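Local coordinates for protein geranyltranstransferase (Campylobacter jejuni, PDB 3NPK) that probably catalyses the head-to-tail condensation of geranyl diphosphate with isopentenyl diphosphate to give farnesyl diphosphate, releasing pyrophosphate, at residues F26-L35 against T105-L113; T115-H123 against K133-N141. One frame throughout, in Å; residues are numbered along the deposited sequence.

Interaction 1 of 2, residues F26-L35 against T105-L113; sequences FFNEALALML and TAILVGDAL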
loop_
_atom_site.group_PDB
_atom_site.type_symbol
_atom_site.label_atom_id
_atom_site.label_comp_id
_atom_site.label_asym_id
_atom_site.label_seq_id
_atom_site.Cartn_x
_atom_site.Cartn_y
_atom_site.Cartn_z
ATOM N N PHE A 26 17.100 -13.616 3.357
ATOM C CA PHE A 26 17.006 -13.100 1.990
ATOM C C PHE A 26 15.954 -12.041 1.727
ATOM O O PHE A 26 15.827 -11.596 0.588
ATOM C CB PHE A 26 16.840 -14.241 0.963
ATOM C CG PHE A 26 15.576 -15.053 1.126
ATOM C CD1 PHE A 26 14.331 -14.531 0.782
ATOM C CD2 PHE A 26 15.637 -16.353 1.603
ATOM C CE1 PHE A 26 13.176 -15.293 0.927
ATOM C CE2 PHE A 26 14.490 -17.115 1.736
ATOM C CZ PHE A 26 13.261 -16.584 1.416
ATOM N N PHE A 27 15.217 -11.609 2.750
ATOM C CA PHE A 27 14.141 -10.671 2.459
ATOM C C PHE A 27 14.665 -9.398 1.790
ATOM O O PHE A 27 14.051 -8.903 0.848
ATOM C CB PHE A 27 13.287 -10.346 3.689
ATOM C CG PHE A 27 11.914 -9.851 3.328
ATOM C CD1 PHE A 27 10.938 -10.743 2.889
ATOM C CD2 PHE A 27 11.600 -8.499 3.392
ATOM C CE1 PHE A 27 9.667 -10.302 2.524
ATOM C CE2 PHE A 27 10.325 -8.047 3.022
ATOM C CZ PHE A 27 9.361 -8.947 2.594
ATOM N N ASN A 28 15.790 -8.859 2.259
ATOM C CA ASN A 28 16.337 -7.668 1.609
ATOM C C ASN A 28 16.713 -7.889 0.154
ATOM O O ASN A 28 16.447 -7.046 -0.699
ATOM C CB ASN A 28 17.530 -7.097 2.379
ATOM C CG ASN A 28 17.129 -6.477 3.697
ATOM O OD1 ASN A 28 16.001 -6.014 3.864
ATOM N ND2 ASN A 28 18.053 -6.475 4.656
ATOM N N GLU A 29 17.362 -9.012 -0.121
ATOM C CA GLU A 29 17.715 -9.344 -1.491
ATOM C C GLU A 29 16.460 -9.491 -2.354
ATOM O O GLU A 29 16.424 -9.029 -3.503
ATOM C CB GLU A 29 18.558 -10.627 -1.518
ATOM C CG GLU A 29 19.994 -10.403 -1.065
ATOM C CD GLU A 29 20.191 -10.458 0.448
ATOM O OE1 GLU A 29 19.209 -10.638 1.194
ATOM O OE2 GLU A 29 21.359 -10.321 0.899
ATOM N N ALA A 30 15.421 -10.109 -1.796
ATOM C CA ALA A 30 14.173 -10.288 -2.533
ATOM C C ALA A 30 13.481 -8.944 -2.806
ATOM O O ALA A 30 12.909 -8.742 -3.875
ATOM C CB ALA A 30 13.255 -11.204 -1.759
ATOM N N LEU A 31 13.540 -8.034 -1.838
ATOM C CA LEU A 31 13.013 -6.672 -2.021
ATOM C C LEU A 31 13.704 -5.961 -3.176
ATOM O O LEU A 31 13.066 -5.251 -3.962
ATOM C CB LEU A 31 13.205 -5.841 -0.736
ATOM C CG LEU A 31 12.214 -6.007 0.429
ATOM C CD1 LEU A 31 12.764 -5.418 1.727
ATOM C CD2 LEU A 31 10.854 -5.369 0.084
ATOM N N ALA A 32 15.021 -6.116 -3.257
ATOM C CA ALA A 32 15.819 -5.389 -4.244
ATOM C C ALA A 32 15.757 -6.006 -5.637
ATOM O O ALA A 32 15.917 -5.319 -6.628
ATOM C CB ALA A 32 17.275 -5.315 -3.783
ATOM N N LEU A 33 15.531 -7.312 -5.702
ATOM C CA LEU A 33 15.779 -8.065 -6.923
ATOM C C LEU A 33 15.069 -7.492 -8.149
ATOM O O LEU A 33 15.694 -7.246 -9.178
ATOM C CB LEU A 33 15.371 -9.525 -6.713
ATOM C CG LEU A 33 15.870 -10.534 -7.740
ATOM C CD1 LEU A 33 17.399 -10.594 -7.700
ATOM C CD2 LEU A 33 15.260 -11.902 -7.474
HETATM N N MSE A 34 13.759 -7.291 -8.056
HETATM C CA MSE A 34 13.004 -6.806 -9.204
HETATM C C MSE A 34 13.227 -5.336 -9.495
HETATM O O MSE A 34 13.107 -4.906 -10.647
HETATM C CB MSE A 34 11.511 -7.073 -9.041
HETATM C CG MSE A 34 11.067 -8.415 -9.529
HETATM SE SE MSE A 34 11.523 -8.839 -11.421
HETATM C CE MSE A 34 11.353 -10.769 -11.249
ATOM N N LEU A 35 13.547 -4.567 -8.459
ATOM C CA LEU A 35 13.838 -3.151 -8.645
ATOM C C LEU A 35 15.125 -2.967 -9.427
ATOM O O LEU A 35 15.227 -2.078 -10.277
ATOM C CB LEU A 35 13.937 -2.451 -7.292
ATOM C CG LEU A 35 12.618 -2.337 -6.524
ATOM C CD1 LEU A 35 12.927 -1.861 -5.113
ATOM C CD2 LEU A 35 11.679 -1.357 -7.238
ATOM N N THR A 105 7.125 -15.202 -0.212
ATOM C CA THR A 105 8.053 -14.085 -0.379
ATOM C C THR A 105 7.555 -13.108 -1.451
ATOM O O THR A 105 7.603 -11.892 -1.269
ATOM C CB THR A 105 9.456 -14.600 -0.731
ATOM O OG1 THR A 105 9.933 -15.406 0.357
ATOM C CG2 THR A 105 10.459 -13.454 -0.962
ATOM N N ALA A 106 7.073 -13.638 -2.571
ATOM C CA ALA A 106 6.574 -12.771 -3.641
ATOM C C ALA A 106 5.388 -11.935 -3.133
ATOM O O ALA A 106 5.310 -10.708 -3.372
ATOM C CB ALA A 106 6.171 -13.601 -4.861
ATOM N N ILE A 107 4.453 -12.586 -2.441
ATOM C CA ILE A 107 3.296 -11.846 -1.928
ATOM C C ILE A 107 3.760 -10.736 -0.979
ATOM O O ILE A 107 3.377 -9.562 -1.126
ATOM C CB ILE A 107 2.315 -12.761 -1.188
ATOM C CG1 ILE A 107 1.658 -13.731 -2.168
ATOM C CG2 ILE A 107 1.242 -11.914 -0.470
ATOM C CD1 ILE A 107 1.082 -14.966 -1.496
ATOM N N LEU A 108 4.600 -11.098 -0.013
ATOM C CA LEU A 108 5.026 -10.132 1.010
ATOM C C LEU A 108 5.953 -9.029 0.489
ATOM O O LEU A 108 5.881 -7.896 0.966
ATOM C CB LEU A 108 5.690 -10.850 2.185
ATOM C CG LEU A 108 4.764 -11.800 2.957
ATOM C CD1 LEU A 108 5.553 -12.534 4.060
ATOM C CD2 LEU A 108 3.549 -11.034 3.521
ATOM N N VAL A 109 6.831 -9.350 -0.461
ATOM C CA VAL A 109 7.644 -8.306 -1.069
ATOM C C VAL A 109 6.732 -7.295 -1.780
ATOM O O VAL A 109 6.924 -6.084 -1.646
ATOM C CB VAL A 109 8.711 -8.858 -2.049
ATOM C CG1 VAL A 109 9.248 -7.723 -2.941
ATOM C CG2 VAL A 109 9.867 -9.531 -1.289
ATOM N N GLY A 110 5.743 -7.775 -2.532
ATOM C CA GLY A 110 4.811 -6.853 -3.162
ATOM C C GLY A 110 4.088 -5.998 -2.121
ATOM O O GLY A 110 3.950 -4.784 -2.289
ATOM N N ASP A 111 3.629 -6.630 -1.042
ATOM C CA ASP A 111 2.938 -5.903 0.033
ATOM C C ASP A 111 3.860 -4.825 0.598
ATOM O O ASP A 111 3.441 -3.673 0.800
ATOM C CB ASP A 111 2.502 -6.843 1.160
ATOM C CG ASP A 111 1.351 -7.755 0.754
ATOM O OD1 ASP A 111 0.743 -7.535 -0.311
ATOM O OD2 ASP A 111 1.061 -8.701 1.498
ATOM N N ALA A 112 5.114 -5.201 0.861
ATOM C CA ALA A 112 6.106 -4.250 1.367
ATOM C C ALA A 112 6.289 -3.057 0.442
ATOM O O ALA A 112 6.363 -1.922 0.903
ATOM C CB ALA A 112 7.439 -4.947 1.622
ATOM N N LEU A 113 6.395 -3.305 -0.863
ATOM C CA LEU A 113 6.671 -2.221 -1.806
ATOM C C LEU A 113 5.465 -1.282 -1.947
ATOM O O LEU A 113 5.639 -0.081 -2.138
ATOM C CB LEU A 113 7.118 -2.767 -3.172
ATOM C CG LEU A 113 8.521 -3.399 -3.184
ATOM C CD1 LEU A 113 8.836 -3.969 -4.585
ATOM C CD2 LEU A 113 9.610 -2.414 -2.722
#
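T105 meets F26 and A30 at the start of the contact. Its OG1 lies 3.3 Å from CE1 of F26, in the ring plane at the edge, and is hydrogen-bonded to D102. With OG1 beside the backbone N (chi1 -62°), the methyl CG2 is set anti to that N, 3.7 Å from the CB of A30. One turn on, L108 receives the ring of F27, the two side chains set roughly perpendicular: F27 CE1 is 4.0 Å from L108 CB, and the carbonyl O of L108 lies in the ring plane at its edge. V109 fills the middle, its CG2 3.8 Å from A30 CB and also against CE1 of F27, while its CG1 lies against the backbone of A30 and L31. The closest CA pair, L31 and V109, is 5.7 Å apart. Here helix 27-37 crosses helix 103-122 of the mainly helical polyprenyl synthetase fold, the short segments standing at 72° with their axes 9.7 Å apart; A152 of the second subunit packs on both F27 and L108. A112 follows, its CB 3.8 Å from CD2 of L31. Last comes L113, whose CD2 touches L31 CD2 and, at 4.1 Å, L35 CD1, the L35 and L113 side chains lying alongside and pointing opposite ways.

Interaction 2 of 2, residues T115-H123 against K133-N141; sequences TEAFLVLSH and KLIKTLAFN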
loop_
_atom_site.group_PDB
_atom_site.type_symbol
_atom_site.label_atom_id
_atom_site.label_comp_id
_atom_site.label_asym_id
_atom_site.label_seq_id
_atom_site.Cartn_x
_atom_site.Cartn_y
_atom_site.Cartn_z
ATOM N N THR A 115 3.267 -0.559 0.454
ATOM C CA THR A 115 3.313 0.321 1.632
ATOM C C THR A 115 4.520 1.254 1.594
ATOM O O THR A 115 4.422 2.431 1.969
ATOM C CB THR A 115 3.327 -0.520 2.912
ATOM O OG1 THR A 115 2.181 -1.376 2.898
ATOM C CG2 THR A 115 3.284 0.351 4.166
ATOM N N GLU A 116 5.650 0.748 1.124
ATOM C CA GLU A 116 6.877 1.549 1.150
ATOM C C GLU A 116 6.798 2.754 0.209
ATOM O O GLU A 116 7.457 3.773 0.440
ATOM C CB GLU A 116 8.091 0.691 0.806
ATOM C CG GLU A 116 9.421 1.290 1.237
ATOM C CD GLU A 116 9.675 1.253 2.745
ATOM O OE1 GLU A 116 8.815 0.783 3.523
ATOM O OE2 GLU A 116 10.763 1.712 3.153
ATOM N N ALA A 117 5.988 2.649 -0.839
ATOM C CA ALA A 117 5.822 3.779 -1.746
ATOM C C ALA A 117 5.330 4.985 -0.944
ATOM O O ALA A 117 5.772 6.123 -1.158
ATOM C CB ALA A 117 4.831 3.445 -2.856
ATOM N N PHE A 118 4.412 4.723 -0.017
ATOM C CA PHE A 118 3.873 5.798 0.803
ATOM C C PHE A 118 4.840 6.295 1.868
ATOM O O PHE A 118 4.852 7.490 2.179
ATOM C CB PHE A 118 2.493 5.420 1.334
ATOM C CG PHE A 118 1.532 5.202 0.227
ATOM C CD1 PHE A 118 1.033 6.286 -0.459
ATOM C CD2 PHE A 118 1.247 3.920 -0.247
ATOM C CE1 PHE A 118 0.189 6.107 -1.548
ATOM C CE2 PHE A 118 0.423 3.735 -1.342
ATOM C CZ PHE A 118 -0.099 4.828 -2.002
ATOM N N LEU A 119 5.646 5.396 2.427
ATOM C CA LEU A 119 6.697 5.830 3.343
ATOM C C LEU A 119 7.675 6.765 2.629
ATOM O O LEU A 119 8.005 7.838 3.132
ATOM C CB LEU A 119 7.445 4.633 3.944
ATOM C CG LEU A 119 8.446 4.970 5.054
ATOM C CD1 LEU A 119 7.751 5.669 6.232
ATOM C CD2 LEU A 119 9.128 3.702 5.533
ATOM N N VAL A 120 8.126 6.359 1.448
ATOM C CA VAL A 120 9.079 7.164 0.687
ATOM C C VAL A 120 8.464 8.507 0.306
ATOM O O VAL A 120 9.097 9.561 0.442
ATOM C CB VAL A 120 9.577 6.409 -0.567
ATOM C CG1 VAL A 120 10.277 7.369 -1.538
ATOM C CG2 VAL A 120 10.493 5.272 -0.146
ATOM N N LEU A 121 7.215 8.491 -0.152
ATOM C CA LEU A 121 6.582 9.748 -0.550
ATOM C C LEU A 121 6.466 10.681 0.657
ATOM O O LEU A 121 6.740 11.895 0.559
ATOM C CB LEU A 121 5.192 9.466 -1.114
ATOM C CG LEU A 121 4.881 10.042 -2.476
ATOM C CD1 LEU A 121 3.436 9.692 -2.897
ATOM C CD2 LEU A 121 5.177 11.516 -2.460
ATOM N N SER A 122 6.080 10.129 1.802
ATOM C CA SER A 122 5.849 10.955 2.980
ATOM C C SER A 122 7.136 11.586 3.517
ATOM O O SER A 122 7.079 12.602 4.215
ATOM C CB SER A 122 5.120 10.164 4.067
ATOM O OG SER A 122 5.945 9.180 4.668
ATOM N N HIS A 123 8.272 10.967 3.198
ATOM C CA HIS A 123 9.584 11.475 3.602
ATOM C C HIS A 123 10.302 12.361 2.570
ATOM O O HIS A 123 11.417 12.842 2.823
ATOM C CB HIS A 123 10.482 10.312 4.031
ATOM C CG HIS A 123 10.252 9.879 5.443
ATOM N ND1 HIS A 123 9.404 8.842 5.790
ATOM C CD2 HIS A 123 10.769 10.345 6.607
ATOM C CE1 HIS A 123 9.421 8.689 7.107
ATOM N NE2 HIS A 123 10.227 9.596 7.623
ATOM N N LYS A 133 -1.059 16.073 -1.423
ATOM C CA LYS A 133 -1.630 15.991 -2.774
ATOM C C LYS A 133 -1.063 14.804 -3.539
ATOM O O LYS A 133 -1.812 14.081 -4.199
ATOM C CB LYS A 133 -1.399 17.279 -3.554
ATOM C CG LYS A 133 -2.246 18.406 -3.005
ATOM C CD LYS A 133 -2.186 19.653 -3.857
ATOM C CE LYS A 133 -3.071 20.733 -3.230
ATOM N NZ LYS A 133 -2.623 21.084 -1.857
ATOM N N LEU A 134 0.254 14.612 -3.464
ATOM C CA LEU A 134 0.896 13.505 -4.169
ATOM C C LEU A 134 0.401 12.149 -3.679
ATOM O O LEU A 134 0.204 11.235 -4.481
ATOM C CB LEU A 134 2.416 13.574 -4.009
ATOM C CG LEU A 134 3.095 14.790 -4.664
ATOM C CD1 LEU A 134 4.558 14.872 -4.238
ATOM C CD2 LEU A 134 2.977 14.700 -6.174
ATOM N N ILE A 135 0.231 12.014 -2.370
ATOM C CA ILE A 135 -0.272 10.762 -1.796
ATOM C C ILE A 135 -1.717 10.495 -2.243
ATOM O O ILE A 135 -2.071 9.358 -2.572
ATOM C CB ILE A 135 -0.124 10.770 -0.273
ATOM C CG1 ILE A 135 1.379 10.688 0.059
ATOM C CG2 ILE A 135 -0.920 9.617 0.359
ATOM C CD1 ILE A 135 1.722 11.081 1.478
ATOM N N LYS A 136 -2.546 11.541 -2.280
ATOM C CA LYS A 136 -3.903 11.386 -2.798
ATOM C C LYS A 136 -3.882 10.906 -4.234
ATOM O O LYS A 136 -4.637 10.005 -4.602
ATOM C CB LYS A 136 -4.685 12.703 -2.723
ATOM C CG LYS A 136 -5.021 13.159 -1.329
ATOM C CD LYS A 136 -5.697 14.534 -1.337
ATOM C CE LYS A 136 -6.219 14.888 0.052
ATOM N NZ LYS A 136 -6.846 16.243 0.083
ATOM N N THR A 137 -3.016 11.495 -5.053
ATOM C CA THR A 137 -2.967 11.118 -6.463
ATOM C C THR A 137 -2.486 9.677 -6.636
ATOM O O THR A 137 -3.060 8.885 -7.408
ATOM C CB THR A 137 -2.082 12.085 -7.258
ATOM O OG1 THR A 137 -2.650 13.403 -7.144
ATOM C CG2 THR A 137 -2.019 11.693 -8.734
ATOM N N LEU A 138 -1.429 9.326 -5.919
ATOM C CA LEU A 138 -0.898 7.973 -6.067
ATOM C C LEU A 138 -1.866 6.921 -5.541
ATOM O O LEU A 138 -2.090 5.901 -6.202
ATOM C CB LEU A 138 0.442 7.833 -5.355
ATOM C CG LEU A 138 1.182 6.513 -5.612
ATOM C CD1 LEU A 138 1.492 6.333 -7.098
ATOM C CD2 LEU A 138 2.481 6.509 -4.791
ATOM N N ALA A 139 -2.431 7.137 -4.354
ATOM C CA ALA A 139 -3.300 6.109 -3.765
ATOM C C ALA A 139 -4.615 5.952 -4.539
ATOM O O ALA A 139 -5.169 4.857 -4.619
ATOM C CB ALA A 139 -3.583 6.400 -2.288
ATOM N N PHE A 140 -5.112 7.045 -5.107
ATOM C CA PHE A 140 -6.312 6.961 -5.933
ATOM C C PHE A 140 -6.019 6.148 -7.188
ATOM O O PHE A 140 -6.703 5.160 -7.484
ATOM C CB PHE A 140 -6.809 8.363 -6.319
ATOM C CG PHE A 140 -8.059 8.352 -7.156
ATOM C CD1 PHE A 140 -7.991 8.310 -8.548
ATOM C CD2 PHE A 140 -9.295 8.392 -6.545
ATOM C CE1 PHE A 140 -9.151 8.318 -9.316
ATOM C CE2 PHE A 140 -10.468 8.399 -7.311
ATOM C CZ PHE A 140 -10.389 8.367 -8.687
ATOM N N ASN A 141 -4.975 6.532 -7.914
ATOM C CA ASN A 141 -4.711 5.908 -9.209
ATOM C C ASN A 141 -4.101 4.512 -9.156
ATOM O O ASN A 141 -4.290 3.719 -10.091
ATOM C CB ASN A 141 -3.879 6.845 -10.085
ATOM C CG ASN A 141 -4.687 8.049 -10.533
ATOM O OD1 ASN A 141 -5.566 7.930 -11.382
ATOM N ND2 ASN A 141 -4.428 9.199 -9.930
#
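F118 and L121 supply most of the apolar contact from 115-123, meeting I135, L138, A139 and L134 on the partner helix. The helices run nearly antiparallel, with 163° between the directions of the short segments and 10.2 Å between their axes, and F118 and I135 are the closest CA pair.

The one aromatic side chain in the contact, F118, reaches the partner with CD1, CE1 and CZ. CG is anti to the carbonyl carbon (chi1 -62°), and from there the ring extends obliquely across I135, whose CG2 is 3.9 Å from CD1 of F118. F118 CE1 is 4.0 Å from L138 CD2. F118 CZ ends 3.8 Å from A139 CB, and the backbone N of A139 lies in the ring plane at its edge. The same ring stacks on F118 of the second subunit.

The aliphatic contacts centre on the forked end of L121. L121 takes a chi1 of -127°, close to eclipsed, and with it the fork sets CD1 3.7 Å from I135 CG1 and 3.8 Å from L138 CD2, whereas its CD2 goes to CB and CD1 of L134. A117 and S122 add lesser contacts, to L138 and I135.

No polar bond joins 115-123 to 133-141; several are local to one helix. L119 O accepts from S122 OG, from the backbone N of H123 and from H123 ND1, the last at 3.2 Å and above the carbonyl plane. T137 O takes N141 N and N141 ND2 from opposite faces of its plane. Both residues also bond outward, N141 OD1 to Y201 and T137 OG1 to E188.

Consecutive helices of the polyprenyl synthetase bundle are thus held here by van der Waals packing of buried apolar groups, with no directional bond between the segments to fix their relative position.

Both interactions use helix 103-122 in succession: 105-113 meets helix 27-37 in interaction 1, and 115-123 meets helix 128-142 in interaction 2. Their centres lie about 19 Å apart, and apart from adjoining in sequence the two contacts do not touch. The partners differ in direction, one crossing the shared helix steeply and the other running back almost antiparallel. Both contacts also reach the second subunit, which places helix 103-122 at the dimer interface. Interaction 1 is nearer the bound pyrophosphate: the side chain of L35 is about 9 Å from it, against about 14 Å for L138. M34 O also bonds R92, a residue of the pyrophosphate pocket.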